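Polyketide synthase PksL (Bacillus subtilis, PDB 5E1V) contains a dehydratase domain that probably removes water from beta-hydroxyacyl intermediates in the trans-AT polyketide synthase assembly line of bacillaene biosynthesis. Local coordinates at residues H45-S48 and C49-Q53; L32-I35 and D36-Y39. All blocks are in the same frame, centred on the assembly; numbering follows the deposited sequence.

The two contacts follow one another along the chain: interaction 2 lies at the N-terminal part of helix 34-44, and interaction 1 is the loop that leads from the end of that helix into strand 53-59. Interaction 2 is buried and is built on i to i+4 backbone bonds, one further step being bridged by water, flanked by isoleucine and tyrosine side chains. Interaction 1 is partly open to solvent, its centre about 18 Å from that of the chain; a carboxylate-to-amide bond and a backbone bond close its turn, with a weak hydroxyl pair beside them and apolar support from Phe47 and Leu52. They meet at Tyr39, whose ring packs on Cys49 and Leu52.

Interaction 1 (H45-S48 and C49-Q53); sequences HGFS and CSELQ
Glu51 reaches back across a tight turn to Ser48. Its CG stands anti to its own carbonyl carbon (chi1 -60°) and the chain is extended beyond CG, which carries the carboxylate to the amide at the start of the turn. Ser48 N gives OE2 a nearly straight bond of 2.7 Å (168°), arriving from above the carboxylate plane. The backbone answers in the reverse direction, Glu51 N to Ser48 O at 3.0 Å, so main chain and side chain close the same turn. The other oxygen, OE1, lies 3.5 Å from Phe47 CD2, with ring and carboxylate planes 41° apart. Leu52 crosses Phe47 at about a right angle: its CD2 is 3.8 Å from Phe47 CD2, and its CD1 is 3.9 Å from Phe47 CB. Ser48 OG and Ser50 OG share a weak bond of 3.3 Å. With an alanine in place of Glu51, the amide of Ser48 would probably lose this acceptor and the Phe47 ring one of its neighbours. Trp85 also meets that ring. This is a type I turn forming a short 3-10 segment, with one half of a capping box, just after the Schellman motif at Gly46, linking helix 34-44 to strand 53-59.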
ATOM      1  N   HIS A  45     -10.338  -1.892  18.267  1.00 15.88           N
ATOM      2  CA  HIS A  45     -10.613  -1.046  19.448  1.00 16.14           C
ATOM      3  C   HIS A  45     -11.737  -0.074  19.263  1.00 15.85           C
ATOM      4  O   HIS A  45     -11.995   0.723  20.189  1.00 17.99           O
ATOM      5  CB  HIS A  45      -9.348  -0.362  19.887  1.00 15.38           C
ATOM      6  CG  HIS A  45      -8.336  -1.334  20.386  1.00 17.07           C
ATOM      7  ND1 HIS A  45      -7.408  -1.967  19.583  1.00 18.19           N
ATOM      8  CD2 HIS A  45      -8.164  -1.826  21.625  1.00 15.20           C
ATOM      9  CE1 HIS A  45      -6.704  -2.813  20.318  1.00 17.00           C
ATOM     10  NE2 HIS A  45      -7.148  -2.742  21.562  1.00 22.50           N
ATOM     11  N   GLY A  46     -12.427  -0.131  18.130  1.00 14.67           N
ATOM     12  CA  GLY A  46     -13.733   0.537  17.975  1.00 16.72           C
ATOM     13  C   GLY A  46     -13.725   1.673  17.034  1.00 16.70           C
ATOM     14  O   GLY A  46     -14.732   2.361  16.896  1.00 17.99           O
ATOM     15  N   PHE A  47     -12.589   1.927  16.390  1.00 17.73           N
ATOM     16  CA  PHE A  47     -12.537   3.057  15.470  1.00 17.83           C
ATOM     17  C   PHE A  47     -12.902   2.684  14.076  1.00 18.55           C
ATOM     18  O   PHE A  47     -12.283   1.775  13.510  1.00 16.21           O
ATOM     19  CB  PHE A  47     -11.153   3.683  15.450  1.00 18.95           C
ATOM     20  CG  PHE A  47     -10.772   4.284  16.727  1.00 19.85           C
ATOM     21  CD1 PHE A  47     -10.128   3.507  17.703  1.00 20.62           C
ATOM     22  CD2 PHE A  47     -11.051   5.610  16.974  1.00 23.01           C
ATOM     23  CE1 PHE A  47      -9.762   4.063  18.908  1.00 25.93           C
ATOM     24  CE2 PHE A  47     -10.702   6.166  18.190  1.00 25.16           C
ATOM     25  CZ  PHE A  47     -10.072   5.404  19.145  1.00 27.21           C
ATOM     26  N   SER A  48     -13.826   3.466  13.509  1.00 16.40           N
ATOM     27  CA  SER A  48     -14.188   3.391  12.120  1.00 19.57           C
ATOM     28  C   SER A  48     -13.121   4.051  11.229  1.00 17.71           C
ATOM     29  O   SER A  48     -12.574   5.020  11.661  1.00 18.30           O
ATOM     30  CB  SER A  48     -15.485   4.200  11.942  1.00 22.76           C
ATOM     31  OG  SER A  48     -15.828   4.248  10.588  1.00 28.24           O
ATOM     32  N   CYS A  49     -12.833   3.537  10.037  1.00 17.82           N
ATOM     33  CA  CYS A  49     -11.817   4.141   9.132  1.00 19.13           C
ATOM     34  C   CYS A  49     -12.096   5.608   8.866  1.00 17.13           C
ATOM     35  O   CYS A  49     -11.205   6.418   8.737  1.00 16.87           O
ATOM     36  CB  CYS A  49     -11.699   3.335   7.816  1.00 19.76           C
ATOM     37  SG  CYS A  49     -13.041   3.518   6.652  1.00 22.41           S
ATOM     38  N   SER A  50     -13.361   5.985   8.875  1.00 18.86           N
ATOM     39  CA  SER A  50     -13.696   7.381   8.556  1.00 20.62           C
ATOM     40  C   SER A  50     -13.346   8.367   9.724  1.00 22.75           C
ATOM     41  O   SER A  50     -13.200   9.582   9.521  1.00 24.92           O
ATOM     42  CB  SER A  50     -15.137   7.456   8.103  1.00 24.28           C
ATOM     43  OG  SER A  50     -15.955   7.286   9.243  1.00 25.30           O
ATOM     44  N   GLU A  51     -13.099   7.837  10.908  1.00 20.39           N
ATOM     45  CA  GLU A  51     -12.698   8.665  12.065  1.00 22.31           C
ATOM     46  C   GLU A  51     -11.260   9.099  12.096  1.00 22.63           C
ATOM     47  O   GLU A  51     -10.895   9.912  12.915  1.00 20.58           O
ATOM     48  CB  GLU A  51     -12.891   7.876  13.355  1.00 25.78           C
ATOM     49  CG  GLU A  51     -14.314   7.436  13.607  1.00 32.54           C
ATOM     50  CD  GLU A  51     -14.387   6.698  14.914  1.00 31.19           C
ATOM     51  OE1 GLU A  51     -13.900   7.262  15.916  1.00 31.41           O
ATOM     52  OE2 GLU A  51     -14.892   5.564  14.927  1.00 30.87           O
ATOM     53  N   LEU A  52     -10.423   8.498  11.253  1.00 20.90           N
ATOM     54  CA  LEU A  52      -9.007   8.503  11.449  1.00 20.64           C
ATOM     55  C   LEU A  52      -8.365   9.149  10.210  1.00 21.97           C
ATOM     56  O   LEU A  52      -9.029   9.298   9.125  1.00 24.92           O
ATOM     57  CB  LEU A  52      -8.525   7.074  11.589  1.00 23.54           C
ATOM     58  CG  LEU A  52      -9.266   6.228  12.602  1.00 26.15           C
ATOM     59  CD1 LEU A  52      -8.789   4.775  12.607  1.00 26.87           C
ATOM     60  CD2 LEU A  52      -9.080   6.872  13.955  1.00 27.93           C
ATOM     61  N   GLN A  53      -7.177   9.697  10.417  1.00 17.44           N
ATOM     62  CA  GLN A  53      -6.264  10.012   9.328  1.00 17.03           C
ATOM     63  C   GLN A  53      -4.897   9.499   9.740  1.00 19.10           C
ATOM     64  O   GLN A  53      -4.398   9.908  10.767  1.00 17.63           O
ATOM     65  CB  GLN A  53      -6.131  11.530   9.071  1.00 19.00           C
ATOM     66  CG  GLN A  53      -5.121  11.807   7.971  1.00 21.71           C
ATOM     67  CD  GLN A  53      -4.777  13.308   7.861  1.00 27.88           C
ATOM     68  OE1 GLN A  53      -5.042  14.078   8.766  1.00 31.13           O
ATOM     69  NE2 GLN A  53      -4.118  13.681   6.786  1.00 32.07           N
TER

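Interaction 2 (L32-I35 and D36-Y39); sequences LAYI and DIIY
Tyr39 lies alongside Ile35, one helical turn earlier, and both side chains point the same way. The backbone sets this up: Tyr39 N donates to Ile35 O at 3.0 Å with an angle of 164°. From there the tyrosine can be traced outward. Its CB sits 3.5 Å from Ile35 O. CG stands anti to the carbonyl carbon (chi1 -87°), which turns the ring back over the preceding turn and brings CD1 to 3.2 Å from Ile35 O; this oxygen lies at the ring edge, in the plane of the ring, while it also accepts the hydrogen bond from Tyr39 N. CD1 further touches Ile35 CG2 at 3.8 Å, and CE1 is 4.1 Å from the same methyl. On the other side of the ring CE2 packs against Cys49 O and Leu52 CB, and at the tip OH lies near Gln53 CA. Beyond the helix, Phe188 meets the ring edge-to-face, and Leu54 of strand 53-59 packs on it.

On another side of the helix, Tyr34 and Ile37 run side by side, their CD1 atoms 4.1 Å apart. Ile37 N bonds to Ala33 O at 3.2 Å, almost perfectly straight (176°), and Ile38 N bonds to Tyr34 O, so three successive i to i+4 bonds are in place. A water instead accepts from Asp36 N and donates to Leu32 O, taking the place of a direct i to i+4 bond; the Asp36 carboxylate is held by the backbone amides of Met187 and Phe188 through OD1 and by Gln40 through OD2. Tyr34 and Ile38 rest on strands 53-59 and 104-112, and Ile35 on strand 215-225. A central helix with an apolar face, wrapped by a curved antiparallel sheet, characterises the hotdog fold, to which polyketide synthase dehydratase domains belong.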
ATOM      1  N   LEU A  32       3.170  -1.088   1.351  1.00 12.20           N
ATOM      2  CA  LEU A  32       1.795  -0.510   1.251  1.00 13.05           C
ATOM      3  C   LEU A  32       0.746  -1.346   2.058  1.00 11.84           C
ATOM      4  O   LEU A  32      -0.352  -0.904   2.277  1.00 10.91           O
ATOM      5  CB  LEU A  32       1.356  -0.361  -0.186  1.00 14.88           C
ATOM      6  CG  LEU A  32       2.092   0.806  -0.902  1.00 15.21           C
ATOM      7  CD1 LEU A  32       1.806   0.699  -2.380  1.00 15.75           C
ATOM      8  CD2 LEU A  32       1.570   2.123  -0.356  1.00 15.44           C
ATOM      9  N   ALA A  33       1.192  -2.497   2.556  1.00 10.59           N
ATOM     10  CA  ALA A  33       0.393  -3.345   3.418  1.00 10.21           C
ATOM     11  C   ALA A  33       0.266  -2.803   4.801  1.00  9.76           C
ATOM     12  O   ALA A  33      -0.599  -3.210   5.557  1.00  9.52           O
ATOM     13  CB  ALA A  33       0.971  -4.761   3.431  1.00  9.96           C
ATOM     14  N   TYR A  34       1.124  -1.840   5.182  1.00  9.84           N
ATOM     15  CA  TYR A  34       0.994  -1.233   6.538  1.00  9.57           C
ATOM     16  C   TYR A  34      -0.322  -0.491   6.753  1.00  8.57           C
ATOM     17  O   TYR A  34      -0.715  -0.231   7.926  1.00  9.65           O
ATOM     18  CB  TYR A  34       2.213  -0.295   6.803  1.00 10.31           C
ATOM     19  CG  TYR A  34       3.468  -1.012   7.138  1.00 10.97           C
ATOM     20  CD1 TYR A  34       3.517  -1.863   8.184  1.00 13.48           C
ATOM     21  CD2 TYR A  34       4.614  -0.832   6.383  1.00 13.19           C
ATOM     22  CE1 TYR A  34       4.727  -2.507   8.561  1.00 14.26           C
ATOM     23  CE2 TYR A  34       5.816  -1.440   6.704  1.00 14.23           C
ATOM     24  CZ  TYR A  34       5.906  -2.233   7.815  1.00 14.78           C
ATOM     25  OH  TYR A  34       7.063  -2.879   8.125  1.00 15.16           O
ATOM     26  N   ILE A  35      -0.914   0.046   5.695  1.00  9.21           N
ATOM     27  CA  ILE A  35      -2.221   0.761   5.824  1.00  9.77           C
ATOM     28  C   ILE A  35      -3.312  -0.170   6.418  1.00 11.46           C
ATOM     29  O   ILE A  35      -3.952   0.137   7.441  1.00 10.90           O
ATOM     30  CB  ILE A  35      -2.673   1.342   4.484  1.00 10.40           C
ATOM     31  CG1 ILE A  35      -1.613   2.394   4.039  1.00 12.56           C
ATOM     32  CG2 ILE A  35      -4.022   1.959   4.637  1.00 10.71           C
ATOM     33  CD1 ILE A  35      -1.709   2.775   2.608  1.00 13.74           C
ATOM     34  N   ASP A  36      -3.420  -1.360   5.782  1.00 11.90           N
ATOM     35  CA  ASP A  36      -4.341  -2.386   6.295  1.00 12.61           C
ATOM     36  C   ASP A  36      -4.002  -2.810   7.709  1.00 12.47           C
ATOM     37  O   ASP A  36      -4.908  -2.786   8.579  1.00 13.32           O
ATOM     38  CB  ASP A  36      -4.516  -3.552   5.355  1.00 13.76           C
ATOM     39  CG  ASP A  36      -5.690  -4.409   5.783  1.00 14.18           C
ATOM     40  OD1 ASP A  36      -6.832  -3.972   5.533  1.00 13.89           O
ATOM     41  OD2 ASP A  36      -5.411  -5.426   6.438  1.00 13.27           O
ATOM     42  N   ILE A  37      -2.726  -3.133   7.970  1.00 12.37           N
ATOM     43  CA  ILE A  37      -2.254  -3.504   9.277  1.00 10.80           C
ATOM     44  C   ILE A  37      -2.745  -2.491  10.358  1.00  9.77           C
ATOM     45  O   ILE A  37      -3.422  -2.874  11.343  1.00  9.71           O
ATOM     46  CB  ILE A  37      -0.743  -3.754   9.293  1.00 11.21           C
ATOM     47  CG1 ILE A  37      -0.405  -5.062   8.567  1.00 11.93           C
ATOM     48  CG2 ILE A  37      -0.208  -3.712  10.711  1.00 11.46           C
ATOM     49  CD1 ILE A  37       0.984  -5.130   8.048  1.00 10.62           C
ATOM     50  N   ILE A  38      -2.447  -1.219  10.131  1.00 10.07           N
ATOM     51  CA  ILE A  38      -2.719  -0.222  11.124  1.00 10.89           C
ATOM     52  C   ILE A  38      -4.231   0.016  11.345  1.00 10.68           C
ATOM     53  O   ILE A  38      -4.674  -0.001  12.484  1.00 10.54           O
ATOM     54  CB  ILE A  38      -2.000   1.095  10.813  1.00 12.08           C
ATOM     55  CG1 ILE A  38      -0.504   0.872  10.871  1.00 11.87           C
ATOM     56  CG2 ILE A  38      -2.334   2.130  11.923  1.00 12.25           C
ATOM     57  CD1 ILE A  38       0.245   2.019  10.226  1.00 11.80           C
ATOM     58  N   TYR A  39      -5.025   0.065  10.261  1.00 11.47           N
ATOM     59  CA  TYR A  39      -6.452   0.349  10.375  1.00 11.58           C
ATOM     60  C   TYR A  39      -7.149  -0.856  11.023  1.00 12.12           C
ATOM     61  O   TYR A  39      -8.140  -0.644  11.775  1.00 11.47           O
ATOM     62  CB  TYR A  39      -7.070   0.684   9.014  1.00 11.05           C
ATOM     63  CG  TYR A  39      -6.963   2.154   8.625  1.00 13.10           C
ATOM     64  CD1 TYR A  39      -5.885   2.657   7.930  1.00 12.98           C
ATOM     65  CD2 TYR A  39      -7.932   3.070   9.044  1.00 13.99           C
ATOM     66  CE1 TYR A  39      -5.756   4.014   7.682  1.00 13.76           C
ATOM     67  CE2 TYR A  39      -7.814   4.391   8.724  1.00 14.41           C
ATOM     68  CZ  TYR A  39      -6.704   4.850   8.036  1.00 13.67           C
ATOM     69  OH  TYR A  39      -6.614   6.194   7.703  1.00 16.33           O
TER
HETATM   70  O   HOH W   1      -2.739  -2.076   2.995  1.00 11.53           O